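Local coordinates for protein aldehyde dehydrogenase (Bartonella henselae, PDB 3I44) that probably oxidises aldehydes to carboxylic acids, using a nicotinamide adenine dinucleotide cofactor (NAD or NADP), at residues A[191-196]-A[222-227]; A[449-454]-A[470-475]. The protein carries 1 engineered substitution. All coordinates share one frame; numbering follows the deposited sequence.

Interaction 1. Residues A[191-196]-A[222-227]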
loop_
_atom_site.group_PDB
_atom_site.type_symbol
_atom_site.label_atom_id
_atom_site.label_comp_id
_atom_site.label_asym_id
_atom_site.label_seq_id
_atom_site.Cartn_x
_atom_site.Cartn_y
_atom_site.Cartn_z
ATOM N N THR A 191 -17.596 4.340 -6.435
ATOM C CA THR A 191 -17.847 4.888 -7.772
ATOM C C THR A 191 -16.468 5.199 -8.392
ATOM O O THR A 191 -15.419 5.183 -7.697
ATOM C CB THR A 191 -18.741 6.141 -7.698
ATOM O OG1 THR A 191 -18.054 7.151 -6.968
ATOM C CG2 THR A 191 -20.088 5.830 -6.964
ATOM N N MET A 192 -16.426 5.438 -9.694
ATOM C CA MET A 192 -15.125 5.372 -10.398
ATOM C C MET A 192 -15.066 6.181 -11.680
ATOM O O MET A 192 -16.083 6.392 -12.326
ATOM C CB MET A 192 -14.763 3.912 -10.740
ATOM C CG MET A 192 -15.749 3.230 -11.675
ATOM S SD MET A 192 -15.987 1.455 -11.307
ATOM C CE MET A 192 -16.949 1.581 -9.806
ATOM N N VAL A 193 -13.853 6.605 -12.024
ATOM C CA VAL A 193 -13.540 7.129 -13.341
ATOM C C VAL A 193 -12.467 6.243 -13.954
ATOM O O VAL A 193 -11.379 6.070 -13.387
ATOM C CB VAL A 193 -13.071 8.591 -13.316
ATOM C CG1 VAL A 193 -12.746 9.083 -14.768
ATOM C CG2 VAL A 193 -14.153 9.466 -12.681
ATOM N N LEU A 194 -12.805 5.658 -15.100
ATOM C CA LEU A 194 -11.893 4.840 -15.891
ATOM C C LEU A 194 -11.329 5.664 -17.058
ATOM O O LEU A 194 -12.092 6.325 -17.793
ATOM C CB LEU A 194 -12.622 3.615 -16.436
ATOM C CG LEU A 194 -11.890 2.752 -17.494
ATOM C CD1 LEU A 194 -10.667 2.098 -16.903
ATOM C CD2 LEU A 194 -12.821 1.714 -18.128
ATOM N N LYS A 195 -10.010 5.655 -17.192
ATOM C CA LYS A 195 -9.348 6.139 -18.419
ATOM C C LYS A 195 -8.681 4.961 -19.098
ATOM O O LYS A 195 -7.638 4.484 -18.626
ATOM C CB LYS A 195 -8.289 7.207 -18.107
ATOM C CG LYS A 195 -7.668 7.823 -19.384
ATOM C CD LYS A 195 -6.245 8.319 -19.188
ATOM C CE LYS A 195 -5.240 7.186 -19.307
ATOM N NZ LYS A 195 -5.228 6.544 -20.659
ATOM N N PRO A 196 -9.257 4.483 -20.223
ATOM C CA PRO A 196 -8.562 3.344 -20.822
ATOM C C PRO A 196 -7.384 3.785 -21.677
ATOM O O PRO A 196 -7.089 4.982 -21.738
ATOM C CB PRO A 196 -9.646 2.695 -21.681
ATOM C CG PRO A 196 -10.539 3.808 -22.021
ATOM C CD PRO A 196 -10.591 4.660 -20.814
ATOM N N ASN A 222 -17.846 5.983 -14.903
ATOM C CA ASN A 222 -17.606 7.047 -15.886
ATOM C C ASN A 222 -16.350 6.737 -16.686
ATOM O O ASN A 222 -15.361 6.221 -16.132
ATOM C CB ASN A 222 -17.459 8.415 -15.189
ATOM C CG ASN A 222 -18.595 8.710 -14.264
ATOM O OD1 ASN A 222 -19.611 9.271 -14.679
ATOM N ND2 ASN A 222 -18.465 8.280 -12.977
ATOM N N LEU A 223 -16.389 7.024 -17.987
ATOM C CA LEU A 223 -15.274 6.761 -18.879
ATOM C C LEU A 223 -14.897 8.044 -19.618
ATOM O O LEU A 223 -15.758 8.678 -20.254
ATOM C CB LEU A 223 -15.590 5.607 -19.869
ATOM C CG LEU A 223 -14.459 5.235 -20.874
ATOM C CD1 LEU A 223 -14.598 3.809 -21.412
ATOM C CD2 LEU A 223 -14.421 6.204 -22.062
ATOM N N ILE A 224 -13.638 8.438 -19.475
ATOM C CA ILE A 224 -13.058 9.509 -20.277
ATOM C C ILE A 224 -11.801 8.965 -20.946
ATOM O O ILE A 224 -11.053 8.200 -20.336
ATOM C CB ILE A 224 -12.707 10.783 -19.449
ATOM C CG1 ILE A 224 -11.690 10.459 -18.344
ATOM C CG2 ILE A 224 -13.980 11.419 -18.904
ATOM C CD1 ILE A 224 -11.232 11.646 -17.527
ATOM N N ASN A 225 -11.597 9.298 -22.212
ATOM C CA ASN A 225 -10.350 8.948 -22.897
ATOM C C ASN A 225 -9.322 10.037 -22.666
ATOM O O ASN A 225 -9.660 11.167 -22.268
ATOM C CB ASN A 225 -10.584 8.716 -24.393
ATOM C CG ASN A 225 -11.324 7.421 -24.671
ATOM O OD1 ASN A 225 -12.322 7.392 -25.400
ATOM N ND2 ASN A 225 -10.860 6.347 -24.058
ATOM N N GLY A 226 -8.050 9.690 -22.852
ATOM C CA GLY A 226 -6.999 10.651 -22.622
ATOM C C GLY A 226 -5.685 9.946 -22.561
ATOM O O GLY A 226 -5.649 8.711 -22.673
ATOM N N ASP A 227 -4.611 10.717 -22.369
ATOM C CA ASP A 227 -3.263 10.140 -22.317
ATOM C C ASP A 227 -2.742 10.095 -20.900
ATOM O O ASP A 227 -3.404 10.563 -19.975
ATOM C CB ASP A 227 -2.300 10.867 -23.286
ATOM C CG ASP A 227 -1.837 12.244 -22.796
ATOM O OD1 ASP A 227 -2.365 12.818 -21.813
ATOM O OD2 ASP A 227 -0.888 12.750 -23.437
HETATM O O HOH W 1 -8.071 6.839 -23.659
#
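Two parallel strands of one beta-alpha-beta unit meet here, Val193 beside Asn222 and Leu194 beside Leu223, with helix 202-213 making the crossover. Leu194 is gripped at both backbone ends: its N donates to Asn222 O (2.8 Å) and its O accepts Ile224 N (3.1 Å). Met192 O takes a weak bond from Asn222 N and a straighter one from Asn222 ND2 (3.1 Å, 164° at the hydrogen), which lies tilted from the carbonyl plane; ND2 also reaches Gly219 O. On the face of Val193, its CG1 meets Ile224 CG1 at 4.0 Å, under strand 23-30 and helix 62-79. The Lys-Pro-Ser-Glu sequence starts at the last residue of strand 191-195; in relatives it borders the cofactor's adenosine site in this Rossmann-like domain. Lys195 starts extended, then bends at chi3 (82°) and chi4, bringing NZ above two carbonyl planes, those of Pro196 O (2.7 Å) and Gly226 O (3.0 Å). Pro196 lays CD on Leu223 CG and crosses the Asn225 amide, CG to ND2 3.3 Å. One water donates to Pro196 O and accepts from Asn225 ND2 and Gly226 N.

Interaction 2. Residues A[449-454]-A[470-475]; sequences QVRSGM and GVKFSG
This is a van der Waals contact with no hydrogen bond between the two loops, set at the subunit interface, in which Arg451, Ser452 and Gly453 lie against Gly470, Val471 and Lys472. Residues 449-454 lead from helix 440-449 into strand 454-457; the loop 470-475 precedes helix 481-486. The backbones come closest where both residues lack a side chain, Gly453 CA and Gly470 CA standing 4.0 Å apart. Beside them Val471 points at the other loop: CG1 lies 3.9 Å from Gly453 N, and CG2 lies 4.0 Å from Ser452 CA. With chi1 at -57°, CG2 sits between the backbone N and carbonyl carbon, and both methyls can reach the arginine. Arg451 NH1 comes obliquely onto this branched end, 3.7 Å from Val471 CG2. The arginine chain leaves extended, then bends at chi2 (88°), which carries NH1 to the methyls of Val471. Lys472 crosses it at about a right angle, CD 4.1 Å from Arg451 CG and over one guanidinium face near its rim. These like charges have acidic company from the second subunit: Arg451 forms salt bridges through NH1 to Asp490 and through NH2 to Glu242 of that chain, and Lys472 packs on the same Glu242. Within each loop, short bonds keep the shape. Ser452 OG donates to Met454 O (2.8 Å) from above the carbonyl plane, and Ser474 N closes a turn onto Val471 O (3.1 Å). The Gly-Val-Lys-Phe-Ser-Gly run resembles the conserved Gly-X-Lys-X-Ser-Gly segment near the C-terminus of aldehyde dehydrogenases. It packs beside the last strand of the catalytic-domain sheet within the chain, where Met454 pairs in parallel with the partner's strand, the sheet-continuing dimer contact of this family.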
loop_
_atom_site.group_PDB
_atom_site.type_symbol
_atom_site.label_atom_id
_atom_site.label_comp_id
_atom_site.label_asym_id
_atom_site.label_seq_id
_atom_site.Cartn_x
_atom_site.Cartn_y
_atom_site.Cartn_z
ATOM N N GLN A 449 12.704 -20.162 -3.321
ATOM C CA GLN A 449 13.810 -19.236 -3.445
ATOM C C GLN A 449 13.628 -18.120 -4.484
ATOM O O GLN A 449 14.316 -17.126 -4.396
ATOM C CB GLN A 449 15.092 -19.987 -3.760
ATOM C CG GLN A 449 15.552 -20.941 -2.654
ATOM C CD GLN A 449 16.755 -21.744 -3.095
ATOM O OE1 GLN A 449 17.846 -21.216 -3.176
ATOM N NE2 GLN A 449 16.555 -23.023 -3.400
ATOM N N VAL A 450 12.731 -18.277 -5.457
ATOM C CA VAL A 450 12.584 -17.258 -6.509
ATOM C C VAL A 450 11.717 -16.140 -5.979
ATOM O O VAL A 450 10.743 -16.366 -5.229
ATOM C CB VAL A 450 11.994 -17.773 -7.862
ATOM C CG1 VAL A 450 12.951 -18.749 -8.542
ATOM C CG2 VAL A 450 10.618 -18.402 -7.668
ATOM N N ARG A 451 12.047 -14.928 -6.408
ATOM C CA ARG A 451 11.450 -13.736 -5.835
ATOM C C ARG A 451 10.419 -13.163 -6.764
ATOM O O ARG A 451 10.700 -12.301 -7.586
ATOM C CB ARG A 451 12.552 -12.726 -5.477
ATOM C CG ARG A 451 12.063 -11.571 -4.618
ATOM C CD ARG A 451 12.106 -11.802 -3.097
ATOM N NE ARG A 451 11.954 -10.476 -2.468
ATOM C CZ ARG A 451 10.795 -9.854 -2.210
ATOM N NH1 ARG A 451 9.627 -10.451 -2.461
ATOM N NH2 ARG A 451 10.805 -8.613 -1.685
ATOM N N SER A 452 9.184 -13.648 -6.616
ATOM C CA SER A 452 8.081 -13.181 -7.427
ATOM C C SER A 452 6.769 -13.272 -6.648
ATOM O O SER A 452 6.662 -13.997 -5.661
ATOM C CB SER A 452 7.998 -13.971 -8.745
ATOM O OG SER A 452 8.029 -15.382 -8.543
ATOM N N GLY A 453 5.779 -12.527 -7.089
ATOM C CA GLY A 453 4.440 -12.624 -6.524
ATOM C C GLY A 453 3.731 -13.907 -6.883
ATOM O O GLY A 453 2.846 -14.339 -6.141
ATOM N N MET A 454 4.075 -14.488 -8.043
ATOM C CA MET A 454 3.450 -15.729 -8.545
ATOM C C MET A 454 4.495 -16.700 -9.059
ATOM O O MET A 454 5.553 -16.295 -9.567
ATOM C CB MET A 454 2.450 -15.419 -9.664
ATOM C CG MET A 454 1.280 -14.569 -9.226
ATOM S SD MET A 454 0.196 -13.951 -10.489
ATOM C CE MET A 454 1.295 -12.720 -11.281
ATOM N N GLY A 470 2.366 -8.911 -8.443
ATOM C CA GLY A 470 3.813 -9.145 -8.293
ATOM C C GLY A 470 4.400 -8.615 -7.003
ATOM O O GLY A 470 3.677 -8.387 -6.017
ATOM N N VAL A 471 5.733 -8.489 -7.010
ATOM C CA VAL A 471 6.521 -7.810 -5.975
ATOM C C VAL A 471 7.507 -6.861 -6.704
ATOM O O VAL A 471 7.650 -6.916 -7.944
ATOM C CB VAL A 471 7.328 -8.804 -5.057
ATOM C CG1 VAL A 471 6.399 -9.847 -4.372
ATOM C CG2 VAL A 471 8.366 -9.507 -5.854
ATOM N N LYS A 472 8.177 -6.017 -5.934
ATOM C CA LYS A 472 9.221 -5.066 -6.408
ATOM C C LYS A 472 8.741 -4.217 -7.587
ATOM O O LYS A 472 7.665 -3.619 -7.530
ATOM C CB LYS A 472 10.508 -5.819 -6.728
ATOM C CG LYS A 472 11.198 -6.413 -5.523
ATOM C CD LYS A 472 11.920 -7.694 -5.811
ATOM C CE LYS A 472 13.232 -7.476 -6.497
ATOM N NZ LYS A 472 14.131 -6.685 -5.653
ATOM N N PHE A 473 9.508 -4.161 -8.672
ATOM C CA PHE A 473 9.173 -3.294 -9.828
ATOM C C PHE A 473 8.010 -3.805 -10.667
ATOM O O PHE A 473 7.540 -3.115 -11.582
ATOM C CB PHE A 473 10.393 -3.083 -10.753
ATOM C CG PHE A 473 11.367 -2.017 -10.267
ATOM C CD1 PHE A 473 11.434 -1.651 -8.944
ATOM C CD2 PHE A 473 12.206 -1.346 -11.185
ATOM C CE1 PHE A 473 12.340 -0.601 -8.520
ATOM C CE2 PHE A 473 13.088 -0.323 -10.771
ATOM C CZ PHE A 473 13.155 0.041 -9.447
ATOM N N SER A 474 7.530 -4.999 -10.366
ATOM C CA SER A 474 6.288 -5.440 -11.003
ATOM C C SER A 474 5.023 -4.883 -10.319
ATOM O O SER A 474 3.916 -5.151 -10.771
ATOM C CB SER A 474 6.223 -6.975 -11.038
ATOM O OG SER A 474 7.318 -7.529 -11.786
ATOM N N GLY A 475 5.195 -4.139 -9.225
ATOM C CA GLY A 475 4.050 -3.626 -8.438
ATOM C C GLY A 475 3.676 -4.650 -7.380
ATOM O O GLY A 475 4.231 -5.758 -7.358
#

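Interaction 1 closes before interaction 2 opens along the chain, and the two lie on opposite sides of its centre, 28 Å between centres and about 17 Å between nearest atoms. They belong to different sheets: 191-195 and 221-223 to the Rossmann-like one, 454-457, the strand that 449-454 enters, to the seven-stranded catalytic one, where it is outermost within the chain. Strand 489-494, with 145-147 and 156-168, probably forms the oligomerisation arm, as in relatives. Through Asp490 it meets Arg451 of the other chain, so the arm joins the catalytic domain of its partner, and 156-168 carries on to the sheet of interaction 1.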